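Local atomic coordinates of B-agarase (PDB entry 5Z6P), a protein that probably hydrolyses the beta-1,4-glycosidic linkages of agarose, as a beta-agarase of glycoside hydrolase family 50. Residues L47-N59 / K68-E82. Sequence-based numbering, arbitrary orientation.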
ATOM      1  N   LEU A  47      35.820   8.647 -10.392  1.00 30.74           N
ATOM      2  CA  LEU A  47      34.517   9.293 -10.247  1.00 32.89           C
ATOM      3  C   LEU A  47      34.646  10.741  -9.816  1.00 33.84           C
ATOM      4  O   LEU A  47      35.552  11.079  -9.055  1.00 31.34           O
ATOM      5  CB  LEU A  47      33.662   8.551  -9.230  1.00 31.75           C
ATOM      6  CG  LEU A  47      33.110   7.233  -9.734  1.00 31.39           C
ATOM      7  CD1 LEU A  47      32.384   6.534  -8.624  1.00 28.04           C
ATOM      8  CD2 LEU A  47      32.197   7.481 -10.912  1.00 30.75           C
ATOM      9  N   PRO A  48      33.741  11.604 -10.300  1.00 33.19           N
ATOM     10  CA  PRO A  48      33.746  12.991  -9.829  1.00 34.31           C
ATOM     11  C   PRO A  48      33.444  13.074  -8.341  1.00 30.22           C
ATOM     12  O   PRO A  48      32.836  12.173  -7.775  1.00 29.78           O
ATOM     13  CB  PRO A  48      32.644  13.664 -10.667  1.00 34.76           C
ATOM     14  CG  PRO A  48      31.879  12.556 -11.295  1.00 32.51           C
ATOM     15  CD  PRO A  48      32.820  11.411 -11.434  1.00 32.13           C
ATOM     16  N   GLU A  49      33.878  14.159  -7.718  1.00 31.23           N
ATOM     17  CA  GLU A  49      33.777  14.312  -6.276  1.00 30.70           C
ATOM     18  C   GLU A  49      32.322  14.246  -5.770  1.00 31.33           C
ATOM     19  O   GLU A  49      32.078  13.941  -4.598  1.00 28.01           O
ATOM     20  CB  GLU A  49      34.444  15.628  -5.852  1.00 29.47           C
ATOM     21  CG  GLU A  49      35.300  15.532  -4.574  1.00 36.53           C
ATOM     22  CD  GLU A  49      36.604  14.725  -4.743  1.00 32.15           C
ATOM     23  OE1 GLU A  49      37.569  15.229  -5.342  1.00 38.55           O
ATOM     24  OE2 GLU A  49      36.662  13.579  -4.279  1.00 32.68           O
ATOM     25  N   GLU A  50      31.356  14.485  -6.657  1.00 27.76           N
ATOM     26  CA  GLU A  50      29.955  14.516  -6.248  1.00 26.20           C
ATOM     27  C   GLU A  50      29.429  13.165  -5.776  1.00 24.02           C
ATOM     28  O   GLU A  50      28.408  13.110  -5.106  1.00 32.60           O
ATOM     29  CB  GLU A  50      29.061  15.025  -7.388  1.00 29.46           C
ATOM     30  CG  GLU A  50      29.188  16.505  -7.710  1.00 28.34           C
ATOM     31  CD  GLU A  50      30.184  16.777  -8.820  1.00 34.91           C
ATOM     32  OE1 GLU A  50      31.009  15.885  -9.125  1.00 33.99           O
ATOM     33  OE2 GLU A  50      30.143  17.886  -9.385  1.00 34.50           O
ATOM     34  N   PHE A  51      30.112  12.080  -6.113  1.00 24.27           N
ATOM     35  CA  PHE A  51      29.576  10.741  -5.848  1.00 23.44           C
ATOM     36  C   PHE A  51      30.026  10.092  -4.545  1.00 21.63           C
ATOM     37  O   PHE A  51      31.207  10.006  -4.274  1.00 28.92           O
ATOM     38  CB  PHE A  51      29.942   9.800  -6.989  1.00 23.33           C
ATOM     39  CG  PHE A  51      29.122   9.997  -8.228  1.00 28.29           C
ATOM     40  CD1 PHE A  51      29.467  10.955  -9.155  1.00 22.19           C
ATOM     41  CD2 PHE A  51      28.017   9.205  -8.469  1.00 24.62           C
ATOM     42  CE1 PHE A  51      28.717  11.128 -10.281  1.00 28.17           C
ATOM     43  CE2 PHE A  51      27.269   9.381  -9.599  1.00 25.26           C
ATOM     44  CZ  PHE A  51      27.617  10.338 -10.505  1.00 23.64           C
ATOM     45  N   SER A  52      29.070   9.618  -3.757  1.00 20.69           N
ATOM     46  CA  SER A  52      29.363   8.749  -2.626  1.00 22.65           C
ATOM     47  C   SER A  52      28.350   7.613  -2.559  1.00 23.86           C
ATOM     48  O   SER A  52      27.332   7.635  -3.250  1.00 24.27           O
ATOM     49  CB  SER A  52      29.381   9.528  -1.308  1.00 21.81           C
ATOM     50  OG  SER A  52      28.242  10.347  -1.164  1.00 24.53           O
ATOM     51  N   PHE A  53      28.633   6.629  -1.715  1.00 20.37           N
ATOM     52  CA  PHE A  53      27.899   5.374  -1.720  1.00 22.23           C
ATOM     53  C   PHE A  53      27.676   4.855  -0.316  1.00 21.85           C
ATOM     54  O   PHE A  53      28.443   5.150   0.587  1.00 21.07           O
ATOM     55  CB  PHE A  53      28.649   4.323  -2.550  1.00 19.91           C
ATOM     56  CG  PHE A  53      28.906   4.753  -3.975  1.00 20.65           C
ATOM     57  CD1 PHE A  53      30.022   5.502  -4.304  1.00 15.96           C
ATOM     58  CD2 PHE A  53      28.013   4.427  -4.975  1.00 17.06           C
ATOM     59  CE1 PHE A  53      30.236   5.905  -5.602  1.00 21.91           C
ATOM     60  CE2 PHE A  53      28.231   4.820  -6.277  1.00 17.46           C
ATOM     61  CZ  PHE A  53      29.337   5.566  -6.590  1.00 19.63           C
ATOM     62  N   SER A  54      26.602   4.098  -0.149  1.00 21.86           N
ATOM     63  CA  SER A  54      26.324   3.387   1.084  1.00 21.00           C
ATOM     64  C   SER A  54      25.732   2.014   0.777  1.00 23.41           C
ATOM     65  O   SER A  54      24.635   1.911   0.210  1.00 22.51           O
ATOM     66  CB  SER A  54      25.372   4.185   1.964  1.00 22.17           C
ATOM     67  OG  SER A  54      24.809   3.352   2.954  1.00 25.35           O
ATOM     68  N   ASN A  55      26.464   0.973   1.169  1.00 21.38           N
ATOM     69  CA  ASN A  55      26.103  -0.423   0.903  1.00 21.82           C
ATOM     70  C   ASN A  55      26.004  -0.664  -0.605  1.00 21.29           C
ATOM     71  O   ASN A  55      25.220  -1.479  -1.079  1.00 20.16           O
ATOM     72  CB  ASN A  55      24.805  -0.806   1.612  1.00 21.08           C
ATOM     73  CG  ASN A  55      24.882  -0.595   3.113  1.00 26.46           C
ATOM     74  OD1 ASN A  55      25.956  -0.677   3.706  1.00 24.78           O
ATOM     75  ND2 ASN A  55      23.744  -0.308   3.731  1.00 23.63           N
ATOM     76  N   VAL A  56      26.841   0.067  -1.329  1.00 23.26           N
ATOM     77  CA  VAL A  56      27.008  -0.063  -2.765  1.00 22.85           C
ATOM     78  C   VAL A  56      28.484  -0.123  -3.106  1.00 24.88           C
ATOM     79  O   VAL A  56      29.232   0.798  -2.771  1.00 24.16           O
ATOM     80  CB  VAL A  56      26.383   1.123  -3.533  1.00 17.83           C
ATOM     81  CG1 VAL A  56      26.692   1.003  -5.015  1.00 18.13           C
ATOM     82  CG2 VAL A  56      24.894   1.173  -3.299  1.00 17.88           C
ATOM     83  N   GLU A  57      28.891  -1.199  -3.778  1.00 23.77           N
ATOM     84  CA  GLU A  57      30.231  -1.309  -4.358  1.00 23.26           C
ATOM     85  C   GLU A  57      30.292  -0.670  -5.745  1.00 22.05           C
ATOM     86  O   GLU A  57      29.542  -1.040  -6.639  1.00 24.68           O
ATOM     87  CB  GLU A  57      30.647  -2.771  -4.439  1.00 18.66           C
ATOM     88  CG  GLU A  57      30.704  -3.441  -3.101  1.00 21.61           C
ATOM     89  CD  GLU A  57      31.081  -4.908  -3.191  1.00 26.39           C
ATOM     90  OE1 GLU A  57      31.235  -5.425  -4.314  1.00 27.51           O
ATOM     91  OE2 GLU A  57      31.218  -5.539  -2.123  1.00 34.07           O
ATOM     92  N   ALA A  58      31.206   0.273  -5.922  1.00 22.40           N
ATOM     93  CA  ALA A  58      31.260   1.081  -7.138  1.00 20.51           C
ATOM     94  C   ALA A  58      32.617   1.031  -7.825  1.00 22.45           C
ATOM     95  O   ALA A  58      33.657   1.164  -7.190  1.00 23.42           O
ATOM     96  CB  ALA A  58      30.910   2.524  -6.816  1.00 20.94           C
ATOM     97  N   ASN A  59      32.593   0.851  -9.133  1.00 21.97           N
ATOM     98  CA  ASN A  59      33.790   0.945  -9.936  1.00 20.89           C
ATOM     99  C   ASN A  59      33.491   1.712 -11.215  1.00 26.95           C
ATOM    100  O   ASN A  59      32.544   1.393 -11.924  1.00 26.28           O
ATOM    101  CB  ASN A  59      34.330  -0.457 -10.239  1.00 29.48           C
ATOM    102  CG  ASN A  59      35.728  -0.436 -10.839  1.00 36.81           C
ATOM    103  OD1 ASN A  59      36.425   0.579 -10.800  1.00 41.57           O
ATOM    104  ND2 ASN A  59      36.149  -1.567 -11.385  1.00 42.36           N
ATOM    105  N   LYS A  68      27.259  -2.471  -7.621  1.00 20.63           N
ATOM    106  CA  LYS A  68      26.643  -3.630  -7.009  1.00 19.07           C
ATOM    107  C   LYS A  68      25.980  -3.196  -5.707  1.00 21.35           C
ATOM    108  O   LYS A  68      26.656  -2.864  -4.741  1.00 20.29           O
ATOM    109  CB  LYS A  68      27.667  -4.737  -6.741  1.00 19.20           C
ATOM    110  CG  LYS A  68      27.057  -5.961  -6.097  1.00 20.61           C
ATOM    111  CD  LYS A  68      28.078  -7.066  -5.803  1.00 23.86           C
ATOM    112  CE  LYS A  68      27.413  -8.209  -5.029  1.00 20.95           C
ATOM    113  NZ  LYS A  68      28.321  -9.362  -4.796  1.00 24.62           N
ATOM    114  N   ALA A  69      24.653  -3.176  -5.697  1.00 20.63           N
ATOM    115  CA  ALA A  69      23.927  -2.824  -4.494  1.00 20.69           C
ATOM    116  C   ALA A  69      23.803  -4.058  -3.620  1.00 22.87           C
ATOM    117  O   ALA A  69      23.332  -5.096  -4.069  1.00 19.99           O
ATOM    118  CB  ALA A  69      22.544  -2.244  -4.833  1.00 16.76           C
ATOM    119  N   LEU A  70      24.243  -3.938  -2.373  1.00 20.93           N
ATOM    120  CA  LEU A  70      24.222  -5.055  -1.446  1.00 19.73           C
ATOM    121  C   LEU A  70      22.908  -5.076  -0.680  1.00 21.48           C
ATOM    122  O   LEU A  70      22.887  -5.013   0.548  1.00 19.30           O
ATOM    123  CB  LEU A  70      25.396  -4.965  -0.473  1.00 22.57           C
ATOM    124  CG  LEU A  70      26.777  -4.612  -1.022  1.00 22.89           C
ATOM    125  CD1 LEU A  70      27.828  -4.739   0.089  1.00 24.59           C
ATOM    126  CD2 LEU A  70      27.147  -5.474  -2.232  1.00 20.98           C
ATOM    127  N   SER A  71      21.812  -5.180  -1.418  1.00 20.48           N
ATOM    128  CA  SER A  71      20.488  -4.985  -0.853  1.00 17.99           C
ATOM    129  C   SER A  71      19.922  -6.264  -0.265  1.00 20.08           C
ATOM    130  O   SER A  71      19.005  -6.212   0.538  1.00 21.99           O
ATOM    131  CB  SER A  71      19.540  -4.418  -1.917  1.00 18.70           C
ATOM    132  OG  SER A  71      19.726  -5.080  -3.167  1.00 19.53           O
ATOM    133  N   LYS A  72      20.451  -7.423  -0.643  1.00 19.51           N
ATOM    134  CA  LYS A  72      19.989  -8.630   0.023  1.00 18.72           C
ATOM    135  C   LYS A  72      20.327  -8.565   1.515  1.00 20.71           C
ATOM    136  O   LYS A  72      19.493  -8.855   2.368  1.00 24.05           O
ATOM    137  CB  LYS A  72      20.587  -9.888  -0.592  1.00 21.04           C
ATOM    138  CG  LYS A  72      20.100 -11.150   0.103  1.00 20.31           C
ATOM    139  CD  LYS A  72      20.548 -12.416  -0.592  1.00 22.99           C
ATOM    140  CE  LYS A  72      20.137 -13.640   0.216  1.00 26.07           C
ATOM    141  NZ  LYS A  72      20.259 -14.884  -0.585  1.00 32.79           N
ATOM    142  N   LYS A  73      21.555  -8.177   1.829  1.00 22.64           N
ATOM    143  CA  LYS A  73      21.959  -8.054   3.231  1.00 22.97           C
ATOM    144  C   LYS A  73      21.389  -6.792   3.869  1.00 20.63           C
ATOM    145  O   LYS A  73      20.796  -6.845   4.941  1.00 22.60           O
ATOM    146  CB  LYS A  73      23.477  -8.046   3.362  1.00 23.10           C
ATOM    147  CG  LYS A  73      23.952  -7.961   4.801  1.00 24.30           C
ATOM    148  CD  LYS A  73      25.466  -7.911   4.884  1.00 30.91           C
ATOM    149  CE  LYS A  73      25.937  -7.659   6.320  1.00 33.12           C
ATOM    150  NZ  LYS A  73      27.378  -7.297   6.389  1.00 32.61           N
ATOM    151  N   HIS A  74      21.567  -5.670   3.179  1.00 21.31           N
ATOM    152  CA  HIS A  74      21.254  -4.351   3.715  1.00 22.72           C
ATOM    153  C   HIS A  74      19.921  -3.818   3.219  1.00 22.00           C
ATOM    154  O   HIS A  74      19.658  -3.835   2.026  1.00 23.28           O
ATOM    155  CB  HIS A  74      22.356  -3.359   3.348  1.00 22.77           C
ATOM    156  CG  HIS A  74      23.695  -3.718   3.900  1.00 26.36           C
ATOM    157  ND1 HIS A  74      24.051  -3.471   5.209  1.00 23.92           N
ATOM    158  CD2 HIS A  74      24.765  -4.317   3.326  1.00 25.74           C
ATOM    159  CE1 HIS A  74      25.282  -3.899   5.415  1.00 26.17           C
ATOM    160  NE2 HIS A  74      25.738  -4.418   4.288  1.00 26.25           N
ATOM    161  N   PHE A  75      19.087  -3.329   4.126  1.00 21.99           N
ATOM    162  CA  PHE A  75      17.792  -2.805   3.718  1.00 20.38           C
ATOM    163  C   PHE A  75      17.917  -1.557   2.851  1.00 18.36           C
ATOM    164  O   PHE A  75      17.263  -1.473   1.838  1.00 20.36           O
ATOM    165  CB  PHE A  75      16.895  -2.500   4.922  1.00 20.03           C
ATOM    166  CG  PHE A  75      15.485  -2.165   4.537  1.00 16.00           C
ATOM    167  CD1 PHE A  75      14.553  -3.159   4.371  1.00 15.43           C
ATOM    168  CD2 PHE A  75      15.110  -0.857   4.307  1.00 15.97           C
ATOM    169  CE1 PHE A  75      13.244  -2.857   4.007  1.00 17.27           C
ATOM    170  CE2 PHE A  75      13.815  -0.543   3.937  1.00 20.90           C
ATOM    171  CZ  PHE A  75      12.880  -1.547   3.779  1.00 17.19           C
ATOM    172  N   TYR A  76      18.749  -0.599   3.239  1.00 20.66           N
ATOM    173  CA  TYR A  76      18.962   0.604   2.425  1.00 21.53           C
ATOM    174  C   TYR A  76      20.294   0.624   1.681  1.00 22.69           C
ATOM    175  O   TYR A  76      21.345   0.555   2.292  1.00 20.78           O
ATOM    176  CB  TYR A  76      18.884   1.868   3.285  1.00 20.43           C
ATOM    177  CG  TYR A  76      17.536   2.097   3.912  1.00 23.00           C
ATOM    178  CD1 TYR A  76      16.467   2.536   3.146  1.00 20.15           C
ATOM    179  CD2 TYR A  76      17.332   1.876   5.273  1.00 23.73           C
ATOM    180  CE1 TYR A  76      15.225   2.754   3.709  1.00 26.18           C
ATOM    181  CE2 TYR A  76      16.087   2.090   5.849  1.00 25.22           C
ATOM    182  CZ  TYR A  76      15.038   2.527   5.056  1.00 26.26           C
ATOM    183  OH  TYR A  76      13.792   2.740   5.602  1.00 29.96           O
ATOM    184  N   THR A  77      20.243   0.738   0.361  1.00 19.94           N
ATOM    185  CA  THR A  77      21.446   0.995  -0.425  1.00 19.23           C
ATOM    186  C   THR A  77      21.237   2.238  -1.259  1.00 19.52           C
ATOM    187  O   THR A  77      20.147   2.462  -1.775  1.00 18.91           O
ATOM    188  CB  THR A  77      21.819  -0.185  -1.341  1.00 20.30           C
ATOM    189  OG1 THR A  77      20.920  -0.265  -2.457  1.00 22.57           O
ATOM    190  CG2 THR A  77      21.781  -1.464  -0.579  1.00 18.59           C
ATOM    191  N   SER A  78      22.282   3.048  -1.376  1.00 19.39           N
ATOM    192  CA  SER A  78      22.189   4.342  -2.043  1.00 20.87           C
ATOM    193  C   SER A  78      23.443   4.733  -2.798  1.00 18.42           C
ATOM    194  O   SER A  78      24.563   4.479  -2.371  1.00 20.53           O
ATOM    195  CB  SER A  78      21.880   5.458  -1.036  1.00 17.08           C
ATOM    196  OG  SER A  78      20.850   5.094  -0.150  1.00 24.84           O
ATOM    197  N   VAL A  79      23.217   5.347  -3.942  1.00 20.21           N
ATOM    198  CA  VAL A  79      24.183   6.193  -4.604  1.00 17.61           C
ATOM    199  C   VAL A  79      23.797   7.649  -4.292  1.00 24.27           C
ATOM    200  O   VAL A  79      22.644   8.022  -4.492  1.00 18.98           O
ATOM    201  CB  VAL A  79      24.181   5.979  -6.117  1.00 19.47           C
ATOM    202  CG1 VAL A  79      25.184   6.915  -6.776  1.00 17.60           C
ATOM    203  CG2 VAL A  79      24.419   4.502  -6.465  1.00 15.53           C
ATOM    204  N   PHE A  80      24.749   8.442  -3.794  1.00 22.76           N
ATOM    205  CA  PHE A  80      24.537   9.849  -3.470  1.00 22.44           C
ATOM    206  C   PHE A  80      25.325  10.737  -4.417  1.00 24.28           C
ATOM    207  O   PHE A  80      26.517  10.520  -4.649  1.00 24.92           O
ATOM    208  CB  PHE A  80      24.953  10.183  -2.027  1.00 20.51           C
ATOM    209  CG  PHE A  80      24.113   9.530  -0.975  1.00 21.56           C
ATOM    210  CD1 PHE A  80      22.803   9.915  -0.773  1.00 23.11           C
ATOM    211  CD2 PHE A  80      24.651   8.558  -0.151  1.00 24.73           C
ATOM    212  CE1 PHE A  80      22.037   9.318   0.199  1.00 26.84           C
ATOM    213  CE2 PHE A  80      23.888   7.963   0.828  1.00 25.59           C
ATOM    214  CZ  PHE A  80      22.585   8.338   1.006  1.00 23.31           C
ATOM    215  N   ILE A  81      24.654  11.749  -4.946  1.00 22.98           N
ATOM    216  CA  ILE A  81      25.255  12.703  -5.865  1.00 24.57           C
ATOM    217  C   ILE A  81      25.050  14.093  -5.299  1.00 26.44           C
ATOM    218  O   ILE A  81      23.940  14.603  -5.318  1.00 29.78           O
ATOM    219  CB  ILE A  81      24.621  12.604  -7.271  1.00 24.05           C
ATOM    220  CG1 ILE A  81      24.561  11.142  -7.726  1.00 23.05           C
ATOM    221  CG2 ILE A  81      25.353  13.492  -8.276  1.00 24.14           C
ATOM    222  CD1 ILE A  81      23.900  10.942  -9.072  1.00 23.83           C
ATOM    223  N   GLU A  82      26.107  14.695  -4.772  1.00 26.96           N
ATOM    224  CA  GLU A  82      26.003  15.993  -4.114  1.00 28.53           C
ATOM    225  C   GLU A  82      26.994  16.975  -4.680  1.00 28.46           C
ATOM    226  O   GLU A  82      28.190  16.771  -4.549  1.00 33.25           O
ATOM    227  CB  GLU A  82      26.253  15.873  -2.611  1.00 26.75           C
ATOM    228  CG  GLU A  82      25.219  15.103  -1.845  1.00 34.53           C
ATOM    229  CD  GLU A  82      25.473  15.141  -0.350  1.00 44.05           C
ATOM    230  OE1 GLU A  82      25.390  16.237   0.243  1.00 41.03           O
ATOM    231  OE2 GLU A  82      25.758  14.068   0.228  1.00 49.30           O
TER
HETATM  232  O   HOH W   1      22.030   2.919   3.514  1.00 28.47           O
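The side-chain amide of N55 lies flat over one face of the H74 imidazole, the two planes 14° apart, with OD1 above the ring centre and CG 3.4 Å from CG of H74. K73 CG sits over the rim of the opposite face. In the plane of that amide, ND2 donates to the carbonyl O of Y76 at 2.9 Å, almost along the C=O axis, so one bond and one stack together fix the amide's rotation. A water joins the same carbonyl to OG of S54. At N55 the chain changes partners: strand 51-54 runs antiparallel to strand 76-81, with S52-F80 and S54-S78 as doubly hydrogen-bonded pairs, whereas strand 56-59 pairs through E57 and K68 with the other arm of its own beta hairpin, strand 64-69. Consecutive strands thus join two different partners, within a region that by sequence resembles the agarase CBM-like family. N55 O takes the N-H of L70, centre of an inverse gamma turn, at 2.9 Å. On the face carrying F51, F53, V56, V79 and I81, the F53 ring lies alongside V79, CE2 3.7 Å from CG1, while A58 CB lies over one ring face, toward its rim. F51 CE2 meets I81 CG1 at 3.7 Å, and F40 packs edge-to-face with the F51 ring. V56, with CG2 anti to its carbonyl carbon, brings that methyl within 3.4 Å of S78 O. On the other face, S52 OG rests against CB of F80 at 3.4 Å.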